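Local coordinates for fibronectin type III domain-containing protein (Simiduia agarivorans, PDB 6P2K) that probably hydrolyses xyloglucan-type beta-glucans, as a bacterial glycoside hydrolase of family 74 built on seven-bladed beta-propellers, at residues Q609-S614 and Q658-I663; P640-G645 and Q649-T654; V510-A515 and G615-V620; N701-S706 and V729-I734. All coordinates share one frame; numbering follows the deposited sequence.

How the interactions relate
All four contacts lie in consecutive blades towards the C-terminal end of the chain. Interactions 1 and 2 are nearly one site, with centres 6 Å apart: 640-645 and 649-654 fall inside the loop closed by interaction 1, and strands 648-653 and 661-664 are neighbours in one sheet. Interaction 3, about 17 Å from interaction 1 between centres, uses the turn that follows strand 605-615 and opens the same sheet with strand 618-625. Interaction 4 comes last along the chain, in the next blade, about 16 Å from interaction 2, where I650 packs on M705. Interactions 1 and 3 tie different blades together, interaction 2 fixes a loop on its blade, and interaction 4 packs within one.

Interaction 1 of 4, residues Q609-S614 and Q658-I663; sequences QVLASS and QNWQKI
W660 meets L611 with a ring face and the V610 carbonyl with its indole N-H. CD1 of L611 lies over the five-membered ring, 3.5 Å from its centroid and 11° off the normal, which makes a well-aimed CH-pi contact. In the same indole, NE1 donates to V610 O at 3.1 Å; the bond is bent, and the nitrogen stands above the carbonyl plane. V610 CG2 adds a looser apolar touch on CZ2 at 4.4 Å. L611 has CG anti to the backbone N (chi1 -175°), and this carries its methyls across the indole. Farther out, a classic beta bulge sets V610 and L611 together opposite V594, which probably helps bring the V610 carbonyl and the L611 side chain to the same indole. L631, S633, L651 and S653 also touch the indole, while G657 O takes a weak second bond from NE1. A leucine in place of W660 would probably leave V610 O without this donor and open a gap beside L611 where the outer edges of two successive propeller blades meet. Tryptophan suits the junction because one flat group offers both a broad apolar face and a polar N-H, tying backbone and side chain with a single residue.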
loop_
_atom_site.group_PDB
_atom_site.type_symbol
_atom_site.label_atom_id
_atom_site.label_comp_id
_atom_site.label_asym_id
_atom_site.label_seq_id
_atom_site.Cartn_x
_atom_site.Cartn_y
_atom_site.Cartn_z
ATOM N N GLN B 609 4.944 0.287 -52.636
ATOM C CA GLN B 609 4.502 -1.063 -52.945
ATOM C C GLN B 609 5.658 -1.852 -53.548
ATOM O O GLN B 609 6.394 -1.344 -54.398
ATOM C CB GLN B 609 3.320 -1.012 -53.914
ATOM C CG GLN B 609 2.737 -2.360 -54.310
ATOM C CD GLN B 609 1.886 -2.266 -55.566
ATOM O OE1 GLN B 609 2.397 -1.993 -56.647
ATOM N NE2 GLN B 609 0.582 -2.479 -55.424
ATOM N N VAL B 610 5.836 -3.092 -53.093
ATOM C CA VAL B 610 6.881 -3.964 -53.622
ATOM C C VAL B 610 6.328 -5.251 -54.213
ATOM O O VAL B 610 7.092 -6.036 -54.780
ATOM C CB VAL B 610 7.954 -4.283 -52.560
ATOM C CG1 VAL B 610 8.686 -3.013 -52.148
ATOM C CG2 VAL B 610 7.335 -4.969 -51.353
ATOM N N LEU B 611 5.024 -5.492 -54.098
ATOM C CA LEU B 611 4.383 -6.611 -54.776
ATOM C C LEU B 611 2.954 -6.209 -55.109
ATOM O O LEU B 611 2.208 -5.785 -54.224
ATOM C CB LEU B 611 4.392 -7.877 -53.911
ATOM C CG LEU B 611 3.845 -9.130 -54.607
ATOM C CD1 LEU B 611 4.787 -9.590 -55.719
ATOM C CD2 LEU B 611 3.593 -10.252 -53.614
ATOM N N ALA B 612 2.577 -6.343 -56.378
ATOM C CA ALA B 612 1.224 -5.998 -56.814
ATOM C C ALA B 612 0.293 -7.188 -56.575
ATOM O O ALA B 612 -0.248 -7.801 -57.496
ATOM C CB ALA B 612 1.226 -5.571 -58.276
ATOM N N SER B 613 0.123 -7.515 -55.296
ATOM C CA SER B 613 -0.766 -8.580 -54.863
ATOM C C SER B 613 -2.118 -7.985 -54.468
ATOM O O SER B 613 -2.345 -6.775 -54.561
ATOM C CB SER B 613 -0.138 -9.365 -53.707
ATOM O OG SER B 613 0.473 -8.491 -52.777
ATOM N N SER B 614 -3.032 -8.854 -54.037
ATOM C CA SER B 614 -4.351 -8.417 -53.596
ATOM C C SER B 614 -5.025 -9.549 -52.829
ATOM O O SER B 614 -4.540 -10.682 -52.793
ATOM C CB SER B 614 -5.215 -7.967 -54.778
ATOM O OG SER B 614 -5.401 -9.023 -55.703
ATOM N N GLN B 658 12.284 -7.036 -53.678
ATOM C CA GLN B 658 12.707 -6.596 -55.006
ATOM C C GLN B 658 12.387 -7.646 -56.063
ATOM O O GLN B 658 11.957 -7.307 -57.171
ATOM C CB GLN B 658 14.198 -6.268 -55.009
ATOM C CG GLN B 658 14.565 -5.053 -54.175
ATOM C CD GLN B 658 16.053 -4.782 -54.167
ATOM O OE1 GLN B 658 16.760 -5.109 -55.119
ATOM N NE2 GLN B 658 16.539 -4.182 -53.088
ATOM N N ASN B 659 12.580 -8.924 -55.736
ATOM C CA ASN B 659 12.312 -10.024 -56.653
ATOM C C ASN B 659 11.617 -11.148 -55.899
ATOM O O ASN B 659 11.981 -11.454 -54.760
ATOM C CB ASN B 659 13.603 -10.543 -57.290
ATOM C CG ASN B 659 14.297 -9.496 -58.136
ATOM O OD1 ASN B 659 13.950 -9.293 -59.299
ATOM N ND2 ASN B 659 15.288 -8.831 -57.558
ATOM N N TRP B 660 10.630 -11.770 -56.543
ATOM C CA TRP B 660 9.800 -12.791 -55.918
ATOM C C TRP B 660 9.846 -14.090 -56.714
ATOM O O TRP B 660 10.118 -14.096 -57.918
ATOM C CB TRP B 660 8.345 -12.324 -55.806
ATOM C CG TRP B 660 8.155 -11.104 -54.963
ATOM C CD1 TRP B 660 8.302 -9.804 -55.353
ATOM C CD2 TRP B 660 7.766 -11.068 -53.584
ATOM N NE1 TRP B 660 8.033 -8.963 -54.302
ATOM C CE2 TRP B 660 7.702 -9.714 -53.204
ATOM C CE3 TRP B 660 7.466 -12.053 -52.635
ATOM C CZ2 TRP B 660 7.353 -9.318 -51.915
ATOM C CZ3 TRP B 660 7.120 -11.658 -51.358
ATOM C CH2 TRP B 660 7.063 -10.301 -51.010
ATOM N N GLN B 661 9.560 -15.199 -56.024
ATOM C CA GLN B 661 9.442 -16.511 -56.650
ATOM C C GLN B 661 8.195 -17.220 -56.139
ATOM O O GLN B 661 7.860 -17.129 -54.954
ATOM C CB GLN B 661 10.667 -17.398 -56.376
ATOM C CG GLN B 661 12.005 -16.787 -56.758
ATOM C CD GLN B 661 12.678 -16.090 -55.590
ATOM O OE1 GLN B 661 12.770 -16.641 -54.490
ATOM N NE2 GLN B 661 13.158 -14.873 -55.824
ATOM N N LYS B 662 7.517 -17.926 -57.042
ATOM C CA LYS B 662 6.415 -18.803 -56.664
ATOM C C LYS B 662 6.958 -20.056 -55.984
ATOM O O LYS B 662 7.856 -20.714 -56.517
ATOM C CB LYS B 662 5.612 -19.196 -57.906
ATOM C CG LYS B 662 4.211 -18.622 -57.992
ATOM C CD LYS B 662 3.422 -19.249 -59.133
ATOM C CE LYS B 662 3.402 -18.346 -60.356
ATOM N NZ LYS B 662 2.178 -18.547 -61.179
ATOM N N ILE B 663 6.417 -20.400 -54.814
ATOM C CA ILE B 663 6.886 -21.601 -54.124
ATOM C C ILE B 663 5.738 -22.515 -53.703
ATOM O O ILE B 663 5.976 -23.645 -53.263
ATOM C CB ILE B 663 7.763 -21.251 -52.907
ATOM C CG1 ILE B 663 6.959 -20.496 -51.851
ATOM C CG2 ILE B 663 8.998 -20.467 -53.339
ATOM C CD1 ILE B 663 7.632 -20.457 -50.489
#

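Interaction 2 of 4, residues P640-G645 and Q649-T654; sequences PGLTDG and QILLST
L642 meets the strand twice, through its side chain on L651 and its carbonyl on Q649. One methyl of L651, CD1, rests against CB and both methyls of L642, 4.0 Å from L642 CD1, and the two leucines cross obliquely, as suits a partly buried apolar patch. The same residue's carbonyl O accepts from Q649 NE2 at 2.7 Å, a nearly straight bond (166°) with the acceptor in the glutamine amide plane. Q649 reaches it with an extended chain beyond CG, its CD-OE1 end turned toward D644. There CB of D644 lies 3.5 Å from Q649 OE1, and a water donates to that oxygen at 2.8 Å; its link to D644 OD2 is doubtfully short. OE1 also takes a hydrogen bond from K662 NZ, so both ends of the amide are engaged and its rotation is fixed. An alanine in place of Q649 would probably strip L642 O of its amide donor and K662 of a partner, leaving the 640-645 loop freer to shift. Around the contact, L642 and L651 both touch L611 and the W660 indole. L651 sits on strand 648-653, between strands 628-634 and 661-664 of one blade, with the 640-645 loop lying against the preceding blade's edge.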
loop_
_atom_site.group_PDB
_atom_site.type_symbol
_atom_site.label_atom_id
_atom_site.label_comp_id
_atom_site.label_asym_id
_atom_site.label_seq_id
_atom_site.Cartn_x
_atom_site.Cartn_y
_atom_site.Cartn_z
ATOM N N PRO B 640 2.894 -9.683 -63.762
ATOM C CA PRO B 640 3.293 -10.567 -64.867
ATOM C C PRO B 640 4.290 -11.621 -64.409
ATOM O O PRO B 640 5.280 -11.317 -63.739
ATOM C CB PRO B 640 3.917 -9.603 -65.883
ATOM C CG PRO B 640 3.329 -8.269 -65.559
ATOM C CD PRO B 640 3.116 -8.260 -64.074
ATOM N N GLY B 641 4.016 -12.873 -64.773
ATOM C CA GLY B 641 4.841 -13.989 -64.366
ATOM C C GLY B 641 4.514 -14.572 -63.009
ATOM O O GLY B 641 5.051 -15.633 -62.663
ATOM N N LEU B 642 3.655 -13.922 -62.229
ATOM C CA LEU B 642 3.273 -14.402 -60.907
ATOM C C LEU B 642 1.773 -14.572 -60.742
ATOM O O LEU B 642 1.334 -15.546 -60.126
ATOM C CB LEU B 642 3.803 -13.444 -59.825
ATOM C CG LEU B 642 5.325 -13.330 -59.702
ATOM C CD1 LEU B 642 5.705 -12.127 -58.854
ATOM C CD2 LEU B 642 5.931 -14.603 -59.124
ATOM N N THR B 643 0.973 -13.651 -61.274
ATOM C CA THR B 643 -0.476 -13.771 -61.191
ATOM C C THR B 643 -0.956 -15.010 -61.939
ATOM O O THR B 643 -0.447 -15.345 -63.013
ATOM C CB THR B 643 -1.140 -12.520 -61.772
ATOM O OG1 THR B 643 -0.757 -11.373 -61.003
ATOM C CG2 THR B 643 -2.658 -12.654 -61.761
ATOM N N ASP B 644 -1.943 -15.706 -61.352
ATOM C CA ASP B 644 -2.599 -16.851 -61.990
ATOM C C ASP B 644 -4.082 -16.795 -61.617
ATOM O O ASP B 644 -4.544 -17.496 -60.714
ATOM C CB ASP B 644 -1.956 -18.174 -61.578
ATOM C CG ASP B 644 -2.693 -19.381 -62.134
ATOM O OD1 ASP B 644 -3.157 -19.317 -63.295
ATOM O OD2 ASP B 644 -2.810 -20.389 -61.407
ATOM N N GLY B 645 -4.827 -15.950 -62.327
ATOM C CA GLY B 645 -6.248 -15.803 -62.058
ATOM C C GLY B 645 -6.495 -15.302 -60.650
ATOM O O GLY B 645 -5.740 -14.487 -60.107
ATOM N N GLN B 649 -1.515 -17.789 -53.850
ATOM C CA GLN B 649 -0.249 -18.500 -53.937
ATOM C C GLN B 649 0.671 -18.019 -52.826
ATOM O O GLN B 649 0.434 -16.981 -52.203
ATOM C CB GLN B 649 0.425 -18.286 -55.303
ATOM C CG GLN B 649 -0.490 -18.495 -56.503
ATOM C CD GLN B 649 0.112 -17.981 -57.803
ATOM O OE1 GLN B 649 0.120 -18.681 -58.816
ATOM N NE2 GLN B 649 0.615 -16.752 -57.778
ATOM N N ILE B 650 1.729 -18.789 -52.580
ATOM C CA ILE B 650 2.797 -18.387 -51.672
ATOM C C ILE B 650 3.967 -17.899 -52.514
ATOM O O ILE B 650 4.525 -18.658 -53.316
ATOM C CB ILE B 650 3.228 -19.534 -50.745
ATOM C CG1 ILE B 650 2.049 -20.037 -49.907
ATOM C CG2 ILE B 650 4.346 -19.063 -49.824
ATOM C CD1 ILE B 650 1.594 -19.063 -48.848
ATOM N N LEU B 651 4.326 -16.631 -52.346
ATOM C CA LEU B 651 5.468 -16.038 -53.027
ATOM C C LEU B 651 6.547 -15.725 -52.003
ATOM O O LEU B 651 6.247 -15.310 -50.879
ATOM C CB LEU B 651 5.074 -14.764 -53.783
ATOM C CG LEU B 651 3.919 -14.864 -54.783
ATOM C CD1 LEU B 651 3.879 -13.646 -55.690
ATOM C CD2 LEU B 651 4.032 -16.128 -55.608
ATOM N N LEU B 652 7.801 -15.926 -52.395
ATOM C CA LEU B 652 8.933 -15.750 -51.498
ATOM C C LEU B 652 9.930 -14.776 -52.107
ATOM O O LEU B 652 10.150 -14.774 -53.323
ATOM C CB LEU B 652 9.624 -17.086 -51.202
ATOM C CG LEU B 652 10.496 -17.137 -49.945
ATOM C CD1 LEU B 652 9.654 -16.911 -48.701
ATOM C CD2 LEU B 652 11.239 -18.463 -49.861
ATOM N N SER B 653 10.530 -13.952 -51.249
ATOM C CA SER B 653 11.588 -13.039 -51.650
ATOM C C SER B 653 12.666 -13.042 -50.578
ATOM O O SER B 653 12.359 -13.049 -49.381
ATOM C CB SER B 653 11.062 -11.608 -51.846
ATOM O OG SER B 653 12.128 -10.669 -51.788
ATOM N N THR B 654 13.926 -13.033 -51.010
ATOM C CA THR B 654 15.055 -12.927 -50.095
ATOM C C THR B 654 15.790 -11.600 -50.228
ATOM O O THR B 654 16.896 -11.459 -49.697
ATOM C CB THR B 654 16.031 -14.085 -50.310
ATOM O OG1 THR B 654 16.460 -14.107 -51.680
ATOM C CG2 THR B 654 15.370 -15.412 -49.969
HETATM O O HOH W 1 -1.436 -20.946 -59.465
#

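Interaction 3 of 4, residues V510-A515 and G615-V620; sequences VLRDVA and GWDAEV
R512 reaches the turn at W616 and D617 with its guanidinium, using three kinds of interaction. The hydrogen bonds come first: NH1 and NH2 both donate to the single atom W616 O, each at 3.0 Å. NH1 approaches in the carbonyl plane, whereas NH2 comes from above it, so one oxygen is gripped by the end of the arginine. Stacking is the second. The guanidinium lies flat on the indole of W616, planes 21° apart, with CZ 3.7 Å from the centroid of the six-membered ring in a cation-pi contact. R512 is extended from CG to NE, long enough to span from its own strand to this turn. Third is charge: R512 NH2 makes a salt bridge to D617 OD1 at 3.3 Å, an oxygen that R571 NE also holds. G615 to A618 form a type I turn linking one blade to the next, while R512 precedes the zinc ligand D513, which shares its metal with D405. The R512 side chain also touches I569 and R571 of strand 567-575, in the blade between. A planar cation suits this place: hydrogen bonding, cation-pi stacking and charge probably act together, the carboxylate being shared between R512 and R571.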
loop_
_atom_site.group_PDB
_atom_site.type_symbol
_atom_site.label_atom_id
_atom_site.label_comp_id
_atom_site.label_asym_id
_atom_site.label_seq_id
_atom_site.Cartn_x
_atom_site.Cartn_y
_atom_site.Cartn_z
ATOM N N VAL B 510 -10.422 1.264 -37.455
ATOM C CA VAL B 510 -10.069 -0.005 -36.826
ATOM C C VAL B 510 -8.609 -0.331 -37.102
ATOM O O VAL B 510 -8.147 -0.258 -38.245
ATOM C CB VAL B 510 -10.997 -1.126 -37.330
ATOM C CG1 VAL B 510 -10.475 -2.493 -36.899
ATOM C CG2 VAL B 510 -12.418 -0.916 -36.820
ATOM N N LEU B 511 -7.871 -0.672 -36.045
ATOM C CA LEU B 511 -6.479 -1.104 -36.178
ATOM C C LEU B 511 -6.493 -2.573 -36.591
ATOM O O LEU B 511 -6.372 -3.487 -35.771
ATOM C CB LEU B 511 -5.712 -0.897 -34.877
ATOM C CG LEU B 511 -5.918 0.415 -34.120
ATOM C CD1 LEU B 511 -5.109 0.429 -32.824
ATOM C CD2 LEU B 511 -5.557 1.600 -34.996
ATOM N N ARG B 512 -6.642 -2.802 -37.900
ATOM C CA ARG B 512 -6.877 -4.166 -38.370
ATOM C C ARG B 512 -5.704 -5.087 -38.057
ATOM O O ARG B 512 -5.902 -6.291 -37.866
ATOM C CB ARG B 512 -7.191 -4.180 -39.864
ATOM C CG ARG B 512 -7.810 -5.494 -40.289
ATOM C CD ARG B 512 -8.337 -5.483 -41.706
ATOM N NE ARG B 512 -8.856 -6.802 -42.056
ATOM C CZ ARG B 512 -8.809 -7.328 -43.276
ATOM N NH1 ARG B 512 -8.269 -6.643 -44.276
ATOM N NH2 ARG B 512 -9.302 -8.544 -43.493
ATOM N N ASP B 513 -4.485 -4.558 -37.987
ATOM C CA ASP B 513 -3.407 -5.313 -37.368
ATOM C C ASP B 513 -2.569 -4.390 -36.497
ATOM O O ASP B 513 -2.488 -3.180 -36.721
ATOM C CB ASP B 513 -2.511 -6.032 -38.390
ATOM C CG ASP B 513 -1.685 -7.172 -37.762
ATOM O OD1 ASP B 513 -2.202 -7.938 -36.902
ATOM O OD2 ASP B 513 -0.503 -7.309 -38.151
ATOM N N VAL B 514 -1.981 -4.999 -35.474
ATOM C CA VAL B 514 -1.062 -4.371 -34.538
ATOM C C VAL B 514 0.109 -5.329 -34.403
ATOM O O VAL B 514 -0.097 -6.525 -34.178
ATOM C CB VAL B 514 -1.727 -4.129 -33.168
ATOM C CG1 VAL B 514 -0.704 -3.682 -32.140
ATOM C CG2 VAL B 514 -2.876 -3.135 -33.285
ATOM N N ALA B 515 1.330 -4.825 -34.569
ATOM C CA ALA B 515 2.484 -5.711 -34.571
ATOM C C ALA B 515 3.668 -5.059 -33.877
ATOM O O ALA B 515 3.911 -3.857 -34.029
ATOM C CB ALA B 515 2.870 -6.118 -36.000
ATOM N N GLY B 615 -6.165 -9.224 -52.219
ATOM C CA GLY B 615 -6.908 -10.174 -51.411
ATOM C C GLY B 615 -7.262 -9.613 -50.049
ATOM O O GLY B 615 -6.412 -9.008 -49.390
ATOM N N TRP B 616 -8.509 -9.807 -49.610
ATOM C CA TRP B 616 -8.960 -9.190 -48.364
ATOM C C TRP B 616 -8.217 -9.737 -47.149
ATOM O O TRP B 616 -8.039 -9.017 -46.158
ATOM C CB TRP B 616 -10.469 -9.386 -48.193
ATOM C CG TRP B 616 -11.025 -8.778 -46.928
ATOM C CD1 TRP B 616 -11.640 -9.439 -45.900
ATOM C CD2 TRP B 616 -11.018 -7.392 -46.565
ATOM N NE1 TRP B 616 -12.015 -8.549 -44.922
ATOM C CE2 TRP B 616 -11.646 -7.285 -45.305
ATOM C CE3 TRP B 616 -10.546 -6.228 -47.182
ATOM C CZ2 TRP B 616 -11.809 -6.063 -44.652
ATOM C CZ3 TRP B 616 -10.706 -5.016 -46.532
ATOM C CH2 TRP B 616 -11.331 -4.945 -45.277
ATOM N N ASP B 617 -7.772 -10.992 -47.203
ATOM C CA ASP B 617 -7.059 -11.614 -46.093
ATOM C C ASP B 617 -5.613 -11.941 -46.458
ATOM O O ASP B 617 -5.011 -12.853 -45.890
ATOM C CB ASP B 617 -7.801 -12.861 -45.621
ATOM C CG ASP B 617 -9.120 -12.528 -44.942
ATOM O OD1 ASP B 617 -9.098 -11.858 -43.884
ATOM O OD2 ASP B 617 -10.179 -12.920 -45.475
ATOM N N ALA B 618 -5.047 -11.189 -47.398
ATOM C CA ALA B 618 -3.668 -11.398 -47.809
ATOM C C ALA B 618 -2.713 -11.068 -46.669
ATOM O O ALA B 618 -2.897 -10.085 -45.949
ATOM C CB ALA B 618 -3.345 -10.536 -49.027
ATOM N N GLU B 619 -1.676 -11.890 -46.519
ATOM C CA GLU B 619 -0.724 -11.759 -45.428
ATOM C C GLU B 619 0.694 -11.612 -45.962
ATOM O O GLU B 619 1.013 -12.033 -47.078
ATOM C CB GLU B 619 -0.775 -12.970 -44.493
ATOM C CG GLU B 619 -2.006 -13.049 -43.617
ATOM C CD GLU B 619 -2.113 -14.390 -42.927
ATOM O OE1 GLU B 619 -1.743 -15.402 -43.563
ATOM O OE2 GLU B 619 -2.558 -14.436 -41.759
ATOM N N VAL B 620 1.550 -11.025 -45.130
ATOM C CA VAL B 620 2.986 -10.974 -45.375
ATOM C C VAL B 620 3.697 -11.306 -44.069
ATOM O O VAL B 620 3.219 -10.957 -42.984
ATOM C CB VAL B 620 3.429 -9.602 -45.926
ATOM C CG1 VAL B 620 3.185 -8.494 -44.901
ATOM C CG2 VAL B 620 4.891 -9.644 -46.358
#

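Interaction 4 of 4, residues N701-S706 and V729-I734; sequences NKIVMS and VNWQDI
I703 and W731 touch from strands 702-709 and 729-733, whose touching parts run 61° apart and exchange no hydrogen bond, the nearest CA atoms being those of I703 and V729. Strand 714-723 lies between them and bonds to both, I703 pairing with G721 and N730 with T722. The indole of W731 reaches over the intervening strand. Its CH2 comes 3.9 Å from CG2 of I703, and its CZ3 lies 4.1 Å from CG of M705. The beta-branched isoleucine turns CG2 anti to its backbone N, which leaves that methyl at the tryptophan's outer corner. M705 is folded, with CG in the crowded position between backbone N and carbonyl carbon (chi1 63°). CG does the touching; the bends at chi2 and chi3 turn the sulfur and terminal methyl away from the ring, while the side chain as a whole crosses it at about a right angle. V729 CG1 covers one ring face from within its own strand. Both strands belong to one four-stranded antiparallel blade of the propeller, and this is the face turned to the preceding blade, where F664 stacks with W731 and I663 O takes a weak bond from NE1. I703 and M705 also press on M632 and F634 of that blade. Residues V704 and K702 look the other way. V704 CG2 meets CD1 of I734 at 4.3 Å and also touches F748 of strand 745-751. K702 NZ, bonded to T722 OG1, donates to a water at 2.9 Å, to which Q732 NE2 also donates weakly, so the ammonium of this buried lysine has several polar partners.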
loop_
_atom_site.group_PDB
_atom_site.type_symbol
_atom_site.label_atom_id
_atom_site.label_comp_id
_atom_site.label_asym_id
_atom_site.label_seq_id
_atom_site.Cartn_x
_atom_site.Cartn_y
_atom_site.Cartn_z
ATOM N N ASN B 701 13.316 -22.496 -40.553
ATOM C CA ASN B 701 13.249 -23.204 -41.824
ATOM C C ASN B 701 11.842 -23.707 -42.133
ATOM O O ASN B 701 11.685 -24.689 -42.867
ATOM C CB ASN B 701 14.242 -24.369 -41.835
ATOM C CG ASN B 701 13.954 -25.398 -40.747
ATOM O OD1 ASN B 701 13.176 -25.146 -39.827
ATOM N ND2 ASN B 701 14.587 -26.560 -40.850
ATOM N N LYS B 702 10.811 -23.055 -41.594
ATOM C CA LYS B 702 9.445 -23.544 -41.715
ATOM C C LYS B 702 8.514 -22.457 -42.239
ATOM O O LYS B 702 8.604 -21.291 -41.837
ATOM C CB LYS B 702 8.925 -24.065 -40.368
ATOM C CG LYS B 702 9.710 -25.243 -39.801
ATOM C CD LYS B 702 9.507 -26.511 -40.621
ATOM C CE LYS B 702 10.478 -27.601 -40.190
ATOM N NZ LYS B 702 10.204 -28.907 -40.850
ATOM N N ILE B 703 7.616 -22.859 -43.138
ATOM C CA ILE B 703 6.557 -22.010 -43.674
ATOM C C ILE B 703 5.268 -22.821 -43.666
ATOM O O ILE B 703 5.276 -24.012 -43.994
ATOM C CB ILE B 703 6.884 -21.515 -45.099
ATOM C CG1 ILE B 703 8.158 -20.672 -45.101
ATOM C CG2 ILE B 703 5.723 -20.719 -45.680
ATOM C CD1 ILE B 703 8.763 -20.491 -46.475
ATOM N N VAL B 704 4.161 -22.182 -43.285
ATOM C CA VAL B 704 2.865 -22.846 -43.211
ATOM C C VAL B 704 1.824 -21.984 -43.916
ATOM O O VAL B 704 1.936 -20.757 -43.965
ATOM C CB VAL B 704 2.452 -23.128 -41.744
ATOM C CG1 VAL B 704 2.326 -21.827 -40.961
ATOM C CG2 VAL B 704 1.158 -23.939 -41.671
ATOM N N MET B 705 0.816 -22.642 -44.486
ATOM C CA MET B 705 -0.320 -21.963 -45.096
ATOM C C MET B 705 -1.505 -22.920 -45.095
ATOM O O MET B 705 -1.353 -24.126 -44.883
ATOM C CB MET B 705 0.004 -21.483 -46.516
ATOM C CG MET B 705 0.316 -22.597 -47.507
ATOM S SD MET B 705 -1.155 -23.262 -48.319
ATOM C CE MET B 705 -1.780 -21.800 -49.142
ATOM N N SER B 706 -2.692 -22.369 -45.352
ATOM C CA SER B 706 -3.917 -23.160 -45.346
ATOM C C SER B 706 -4.860 -22.658 -46.429
ATOM O O SER B 706 -5.194 -21.469 -46.460
ATOM C CB SER B 706 -4.599 -23.101 -43.974
ATOM O OG SER B 706 -5.955 -23.500 -44.056
ATOM N N VAL B 729 11.985 -25.161 -51.227
ATOM C CA VAL B 729 11.042 -25.509 -50.172
ATOM C C VAL B 729 10.342 -26.800 -50.564
ATOM O O VAL B 729 9.801 -26.912 -51.669
ATOM C CB VAL B 729 10.017 -24.387 -49.935
ATOM C CG1 VAL B 729 9.126 -24.727 -48.749
ATOM C CG2 VAL B 729 10.733 -23.066 -49.719
ATOM N N ASN B 730 10.361 -27.777 -49.665
ATOM C CA ASN B 730 9.638 -29.023 -49.861
ATOM C C ASN B 730 8.435 -29.047 -48.931
ATOM O O ASN B 730 8.567 -28.791 -47.729
ATOM C CB ASN B 730 10.538 -30.235 -49.619
ATOM C CG ASN B 730 11.699 -30.301 -50.592
ATOM O OD1 ASN B 730 11.610 -29.805 -51.717
ATOM N ND2 ASN B 730 12.788 -30.937 -50.174
ATOM N N TRP B 731 7.274 -29.371 -49.490
ATOM C CA TRP B 731 6.007 -29.233 -48.796
ATOM C C TRP B 731 5.468 -30.593 -48.379
ATOM O O TRP B 731 5.682 -31.605 -49.053
ATOM C CB TRP B 731 4.987 -28.513 -49.680
ATOM C CG TRP B 731 5.373 -27.101 -49.966
ATOM C CD1 TRP B 731 6.179 -26.665 -50.973
ATOM C CD2 TRP B 731 4.984 -25.936 -49.225
ATOM N NE1 TRP B 731 6.313 -25.299 -50.912
ATOM C CE2 TRP B 731 5.589 -24.827 -49.849
ATOM C CE3 TRP B 731 4.179 -25.723 -48.103
ATOM C CZ2 TRP B 731 5.415 -23.520 -49.386
ATOM C CZ3 TRP B 731 4.007 -24.424 -47.642
ATOM C CH2 TRP B 731 4.622 -23.340 -48.285
ATOM N N GLN B 732 4.769 -30.597 -47.249
ATOM C CA GLN B 732 4.103 -31.787 -46.748
ATOM C C GLN B 732 2.729 -31.400 -46.218
ATOM O O GLN B 732 2.462 -30.237 -45.899
ATOM C CB GLN B 732 4.928 -32.484 -45.657
ATOM C CG GLN B 732 5.271 -31.600 -44.468
ATOM C CD GLN B 732 6.202 -32.283 -43.483
ATOM O OE1 GLN B 732 5.954 -33.410 -43.053
ATOM N NE2 GLN B 732 7.283 -31.599 -43.119
ATOM N N ASP B 733 1.857 -32.398 -46.137
ATOM C CA ASP B 733 0.490 -32.218 -45.667
ATOM C C ASP B 733 0.461 -32.411 -44.154
ATOM O O ASP B 733 0.836 -33.477 -43.654
ATOM C CB ASP B 733 -0.436 -33.211 -46.373
ATOM C CG ASP B 733 -1.889 -33.078 -45.951
ATOM O OD1 ASP B 733 -2.237 -32.109 -45.241
ATOM O OD2 ASP B 733 -2.691 -33.955 -46.342
ATOM N N ILE B 734 0.034 -31.380 -43.425
ATOM C CA ILE B 734 -0.035 -31.469 -41.970
ATOM C C ILE B 734 -1.461 -31.206 -41.500
ATOM O O ILE B 734 -1.683 -30.776 -40.363
ATOM C CB ILE B 734 0.958 -30.503 -41.296
ATOM C CG1 ILE B 734 0.621 -29.050 -41.631
ATOM C CG2 ILE B 734 2.386 -30.835 -41.700
ATOM C CD1 ILE B 734 1.127 -28.055 -40.595
HETATM O O HOH W 2 8.321 -30.951 -40.109
#